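Local coordinates for protein N-acetylneuraminate lyase (Fusobacterium nucleatum subsp. nucleatum ATCC 25586, PDB 5ZJM) that is a lyase of the dihydrodipicolinate synthetase family, each of its four chains folded as a beta/alpha (TIM) barrel, at residues B[24-29]-B[62-67]; B[103-108]-B[133-138]. One frame throughout, in Å; residues are numbered along the deposited sequence.

Contact 1: residues B[24-29]-B[62-67]; sequences GLREII and FEIAID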
loop_
_atom_site.group_PDB
_atom_site.type_symbol
_atom_site.label_atom_id
_atom_site.label_comp_id
_atom_site.label_asym_id
_atom_site.label_seq_id
_atom_site.Cartn_x
_atom_site.Cartn_y
_atom_site.Cartn_z
ATOM N N GLY B 24 -10.874 -10.403 38.362
ATOM C CA GLY B 24 -10.782 -9.183 37.578
ATOM C C GLY B 24 -11.693 -9.224 36.370
ATOM O O GLY B 24 -12.282 -8.212 35.985
ATOM N N LEU B 25 -11.833 -10.405 35.764
ATOM C CA LEU B 25 -12.726 -10.564 34.623
ATOM C C LEU B 25 -14.180 -10.313 35.019
ATOM O O LEU B 25 -14.913 -9.612 34.310
ATOM C CB LEU B 25 -12.561 -11.974 34.050
ATOM C CG LEU B 25 -12.810 -12.308 32.577
ATOM C CD1 LEU B 25 -12.598 -13.797 32.363
ATOM C CD2 LEU B 25 -14.193 -11.916 32.133
ATOM N N ARG B 26 -14.610 -10.857 36.158
ATOM C CA ARG B 26 -15.979 -10.627 36.597
ATOM C C ARG B 26 -16.229 -9.151 36.874
ATOM O O ARG B 26 -17.302 -8.624 36.558
ATOM C CB ARG B 26 -16.271 -11.467 37.839
ATOM C CG ARG B 26 -16.170 -12.965 37.598
ATOM C CD ARG B 26 -16.526 -13.751 38.851
ATOM N NE ARG B 26 -16.331 -15.188 38.675
ATOM C CZ ARG B 26 -17.234 -16.008 38.142
ATOM N NH1 ARG B 26 -18.403 -15.533 37.728
ATOM N NH2 ARG B 26 -16.970 -17.303 38.025
ATOM N N GLU B 27 -15.235 -8.458 37.427
ATOM C CA GLU B 27 -15.422 -7.052 37.765
ATOM C C GLU B 27 -15.477 -6.177 36.520
ATOM O O GLU B 27 -16.142 -5.135 36.530
ATOM C CB GLU B 27 -14.326 -6.595 38.725
ATOM C CG GLU B 27 -14.576 -7.058 40.151
ATOM C CD GLU B 27 -13.669 -6.388 41.163
ATOM O OE1 GLU B 27 -14.050 -6.333 42.355
ATOM O OE2 GLU B 27 -12.578 -5.921 40.769
ATOM N N ILE B 28 -14.792 -6.570 35.441
ATOM C CA ILE B 28 -14.906 -5.808 34.203
ATOM C C ILE B 28 -16.286 -5.998 33.595
ATOM O O ILE B 28 -16.894 -5.047 33.086
ATOM C CB ILE B 28 -13.803 -6.209 33.207
ATOM C CG1 ILE B 28 -12.418 -5.928 33.785
ATOM C CG2 ILE B 28 -13.985 -5.469 31.889
ATOM C CD1 ILE B 28 -11.303 -6.579 33.004
ATOM N N ILE B 29 -16.806 -7.224 33.641
ATOM C CA ILE B 29 -18.150 -7.473 33.131
ATOM C C ILE B 29 -19.170 -6.650 33.907
ATOM O O ILE B 29 -20.034 -5.986 33.321
ATOM C CB ILE B 29 -18.476 -8.975 33.184
ATOM C CG1 ILE B 29 -17.609 -9.739 32.184
ATOM C CG2 ILE B 29 -19.940 -9.215 32.886
ATOM C CD1 ILE B 29 -17.580 -11.209 32.453
ATOM N N PHE B 62 -15.178 -17.735 28.164
ATOM C CA PHE B 62 -16.557 -17.785 27.680
ATOM C C PHE B 62 -17.518 -18.211 28.783
ATOM O O PHE B 62 -18.650 -17.719 28.858
ATOM C CB PHE B 62 -16.665 -18.735 26.489
ATOM C CG PHE B 62 -16.113 -18.176 25.210
ATOM C CD1 PHE B 62 -16.485 -16.918 24.770
ATOM C CD2 PHE B 62 -15.233 -18.916 24.435
ATOM C CE1 PHE B 62 -15.978 -16.405 23.585
ATOM C CE2 PHE B 62 -14.724 -18.411 23.255
ATOM C CZ PHE B 62 -15.097 -17.153 22.828
ATOM N N GLU B 63 -17.087 -19.131 29.645
ATOM C CA GLU B 63 -17.959 -19.613 30.709
ATOM C C GLU B 63 -18.101 -18.581 31.821
ATOM O O GLU B 63 -19.207 -18.364 32.330
ATOM C CB GLU B 63 -17.419 -20.934 31.253
ATOM C CG GLU B 63 -17.997 -21.356 32.587
ATOM C CD GLU B 63 -17.493 -22.718 33.017
ATOM O OE1 GLU B 63 -16.357 -23.075 32.637
ATOM O OE2 GLU B 63 -18.228 -23.428 33.736
ATOM N N ILE B 64 -17.003 -17.921 32.193
ATOM C CA ILE B 64 -17.067 -16.856 33.188
ATOM C C ILE B 64 -17.948 -15.713 32.697
ATOM O O ILE B 64 -18.739 -15.147 33.460
ATOM C CB ILE B 64 -15.649 -16.367 33.531
ATOM C CG1 ILE B 64 -14.907 -17.417 34.355
ATOM C CG2 ILE B 64 -15.696 -15.044 34.280
ATOM C CD1 ILE B 64 -13.437 -17.119 34.521
ATOM N N ALA B 65 -17.837 -15.366 31.412
ATOM C CA ALA B 65 -18.587 -14.227 30.892
ATOM C C ALA B 65 -20.088 -14.498 30.878
ATOM O O ALA B 65 -20.881 -13.627 31.253
ATOM C CB ALA B 65 -18.095 -13.858 29.496
ATOM N N ILE B 66 -20.500 -15.691 30.448
ATOM C CA ILE B 66 -21.931 -15.967 30.376
ATOM C C ILE B 66 -22.511 -16.130 31.775
ATOM O O ILE B 66 -23.686 -15.822 32.011
ATOM C CB ILE B 66 -22.210 -17.197 29.491
ATOM C CG1 ILE B 66 -23.704 -17.286 29.171
ATOM C CG2 ILE B 66 -21.723 -18.473 30.163
ATOM C CD1 ILE B 66 -24.000 -17.691 27.741
ATOM N N ASP B 67 -21.692 -16.553 32.736
ATOM C CA ASP B 67 -22.184 -16.768 34.089
ATOM C C ASP B 67 -22.227 -15.483 34.904
ATOM O O ASP B 67 -23.044 -15.376 35.825
ATOM C CB ASP B 67 -21.296 -17.802 34.789
ATOM C CG ASP B 67 -21.517 -17.853 36.288
ATOM O OD1 ASP B 67 -20.887 -17.052 37.014
ATOM O OD2 ASP B 67 -22.318 -18.698 36.740
#
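R26 and I64, and further along I29 and A65, mark where the backbones of 24-29 and 62-67 draw nearest, with CA of I29 7.1 Å from CA of A65 and the other pair about as near. Both segments are helical, their axes 9.8 Å apart at closest approach and running the same general way, with 41° between them. I64 is the central apolar residue of the interface. Its CG2 methyl lies 3.9 Å from CD1 of L25 and equally close to CG of R26, so one branch fills the gap between two successive residues. I29 has CG1 anti to its carbonyl carbon (chi1 -68°) and the chain then continues extended to CD1, which comes to 3.5 Å from CA of A65. The small side chain of A65, whose CB is 4.0 Å from CD1 of I29, probably permits this approach to the backbone.

R26 is extended from CG to NE and passes roughly at right angles over I64, leaving CG2 of I64 beneath the centre of one guanidinium face. At the edge of that group, NH1 gives a salt-bridging hydrogen bond of 3.0 Å to OD1 of D67. The bond is fairly straight and close to the guanidinium plane, whereas the carboxylate is turned nearly perpendicular, 84° away. E68 supplies a second acidic partner to NH1, which should help fix the rotation of the group. On the barrel side, I29 packs on L41 and A65 on V43 of strand 40-43. The contact thus joins neighbouring outer helices of a TIM barrel, apolar toward the sheet and charged at the more exposed margin.

Contact 2: residues B[103-108]-B[133-138]; sequences SAVTPF and IIYSIP
The aromatic ring of Y135 takes V105 on its face and S103 at its edge. CG1 of V105 sits 3.6 Å from the ring centroid and only 9° off the ring normal, the geometry of a CH-pi contact. With chi1 at -57°, V105 holds CG1 beside its own backbone N, the branch that meets the ring. S103 approaches differently: its OG lies in the ring plane, 3.9 Å from CE1 of Y135, while its hydrogen-bonding partner is the hydroxyl of Y42. The Y135 hydroxyl has a weak hydrogen bond to K163.

Earlier in the two segments a single parallel bridge pairs S103 with I133, and CA of S103 makes a bent CA-H...O contact with O of I133, 3.3 Å away. Beyond the strands the chains stay in touch through T106, whose OG1 lies 3.4 Å from C of P138. That short approach accompanies a hydrogen bond between OG1 and the backbone N of F139, which ties the two loops together. A104 O, near the ring obliquely, bonds to Y121 OH. Packing of this kind belongs to the C-terminal ends of adjacent barrel strands, where active sites of TIM barrels lie.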
loop_
_atom_site.group_PDB
_atom_site.type_symbol
_atom_site.label_atom_id
_atom_site.label_comp_id
_atom_site.label_asym_id
_atom_site.label_seq_id
_atom_site.Cartn_x
_atom_site.Cartn_y
_atom_site.Cartn_z
ATOM N N SER B 103 -19.282 -15.062 16.083
ATOM C CA SER B 103 -18.529 -14.378 15.050
ATOM C C SER B 103 -17.213 -15.123 14.884
ATOM O O SER B 103 -16.788 -15.875 15.766
ATOM C CB SER B 103 -18.316 -12.897 15.385
ATOM O OG SER B 103 -17.215 -12.718 16.249
ATOM N N ALA B 104 -16.583 -14.932 13.731
ATOM C CA ALA B 104 -15.360 -15.672 13.433
ATOM C C ALA B 104 -14.541 -14.886 12.426
ATOM O O ALA B 104 -15.040 -14.542 11.350
ATOM C CB ALA B 104 -15.683 -17.067 12.897
ATOM N N VAL B 105 -13.317 -14.577 12.778
ATOM C CA VAL B 105 -12.364 -14.101 11.790
ATOM C C VAL B 105 -11.812 -15.309 11.050
ATOM O O VAL B 105 -11.785 -16.430 11.574
ATOM C CB VAL B 105 -11.250 -13.261 12.450
ATOM C CG1 VAL B 105 -11.862 -12.093 13.212
ATOM C CG2 VAL B 105 -10.409 -14.115 13.376
ATOM N N THR B 106 -11.415 -15.096 9.801
ATOM C CA THR B 106 -10.815 -16.171 9.035
ATOM C C THR B 106 -9.505 -16.596 9.700
ATOM O O THR B 106 -8.936 -15.855 10.507
ATOM C CB THR B 106 -10.580 -15.722 7.594
ATOM O OG1 THR B 106 -9.987 -14.419 7.584
ATOM C CG2 THR B 106 -11.907 -15.666 6.844
ATOM N N PRO B 107 -9.027 -17.807 9.424
ATOM C CA PRO B 107 -7.762 -18.237 10.025
ATOM C C PRO B 107 -6.599 -17.389 9.529
ATOM O O PRO B 107 -6.643 -16.806 8.443
ATOM C CB PRO B 107 -7.629 -19.696 9.580
ATOM C CG PRO B 107 -8.993 -20.110 9.176
ATOM C CD PRO B 107 -9.650 -18.884 8.636
ATOM N N PHE B 108 -5.547 -17.334 10.345
ATOM C CA PHE B 108 -4.383 -16.501 10.065
ATOM C C PHE B 108 -3.284 -17.217 9.282
ATOM O O PHE B 108 -2.398 -16.548 8.738
ATOM C CB PHE B 108 -3.798 -15.968 11.381
ATOM C CG PHE B 108 -2.978 -16.983 12.132
ATOM C CD1 PHE B 108 -3.593 -17.978 12.875
ATOM C CD2 PHE B 108 -1.592 -16.945 12.089
ATOM C CE1 PHE B 108 -2.840 -18.915 13.562
ATOM C CE2 PHE B 108 -0.833 -17.880 12.772
ATOM C CZ PHE B 108 -1.457 -18.865 13.509
ATOM N N ILE B 133 -21.979 -13.741 12.782
ATOM C CA ILE B 133 -21.611 -12.423 12.277
ATOM C C ILE B 133 -20.268 -12.570 11.578
ATOM O O ILE B 133 -19.330 -13.132 12.156
ATOM C CB ILE B 133 -21.525 -11.383 13.409
ATOM C CG1 ILE B 133 -22.842 -11.298 14.170
ATOM C CG2 ILE B 133 -21.175 -10.014 12.856
ATOM C CD1 ILE B 133 -23.944 -10.627 13.378
ATOM N N ILE B 134 -20.177 -12.104 10.339
ATOM C CA ILE B 134 -18.937 -12.182 9.584
ATOM C C ILE B 134 -18.192 -10.858 9.690
ATOM O O ILE B 134 -18.736 -9.837 10.105
ATOM C CB ILE B 134 -19.169 -12.548 8.097
ATOM C CG1 ILE B 134 -20.073 -11.512 7.424
ATOM C CG2 ILE B 134 -19.721 -13.958 7.958
ATOM C CD1 ILE B 134 -20.578 -11.938 6.077
ATOM N N TYR B 135 -16.930 -10.872 9.286
ATOM C CA TYR B 135 -16.088 -9.692 9.251
ATOM C C TYR B 135 -15.961 -9.233 7.806
ATOM O O TYR B 135 -15.816 -10.054 6.897
ATOM C CB TYR B 135 -14.705 -9.993 9.829
ATOM C CG TYR B 135 -14.627 -9.888 11.332
ATOM C CD1 TYR B 135 -15.282 -10.801 12.150
ATOM C CD2 TYR B 135 -13.890 -8.880 11.936
ATOM C CE1 TYR B 135 -15.210 -10.706 13.527
ATOM C CE2 TYR B 135 -13.810 -8.779 13.307
ATOM C CZ TYR B 135 -14.473 -9.694 14.098
ATOM O OH TYR B 135 -14.393 -9.591 15.468
ATOM N N SER B 136 -16.051 -7.919 7.592
ATOM C CA SER B 136 -15.965 -7.390 6.238
ATOM C C SER B 136 -14.575 -7.569 5.635
ATOM O O SER B 136 -14.448 -7.584 4.408
ATOM C CB SER B 136 -16.361 -5.913 6.227
ATOM O OG SER B 136 -15.430 -5.137 6.964
ATOM N N ILE B 137 -13.545 -7.731 6.460
ATOM C CA ILE B 137 -12.178 -7.941 5.998
ATOM C C ILE B 137 -11.705 -9.300 6.483
ATOM O O ILE B 137 -11.623 -9.530 7.695
ATOM C CB ILE B 137 -11.230 -6.835 6.497
ATOM C CG1 ILE B 137 -11.640 -5.474 5.936
ATOM C CG2 ILE B 137 -9.790 -7.157 6.131
ATOM C CD1 ILE B 137 -10.984 -4.317 6.657
ATOM N N PRO B 138 -11.361 -10.231 5.591
ATOM C CA PRO B 138 -10.716 -11.474 6.031
ATOM C C PRO B 138 -9.436 -11.178 6.799
ATOM O O PRO B 138 -8.655 -10.300 6.423
ATOM C CB PRO B 138 -10.432 -12.214 4.721
ATOM C CG PRO B 138 -11.444 -11.679 3.773
ATOM C CD PRO B 138 -11.642 -10.239 4.145
#

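In the fold
Contact 1 and contact 2 sample two layers of one barrel: the first pairs outer helices 22-35 and 55-69, the second pairs the ends of strands 101-103 and 131-135 and the loops that follow. Their centres are 24 Å apart, and their nearest atoms are separated by about 7 Å, so they do not touch. Strand 40-43 relates them: L41 and V43 lie under contact 1, while Y42 bonds to S103 in contact 2, at the C-terminal end of the strands, where the active site probably lies. Their surroundings also differ. No other chain of the assembly touches contact 1, whereas at segment 103-108 the F108 ring stacks on F108 of a neighbouring subunit.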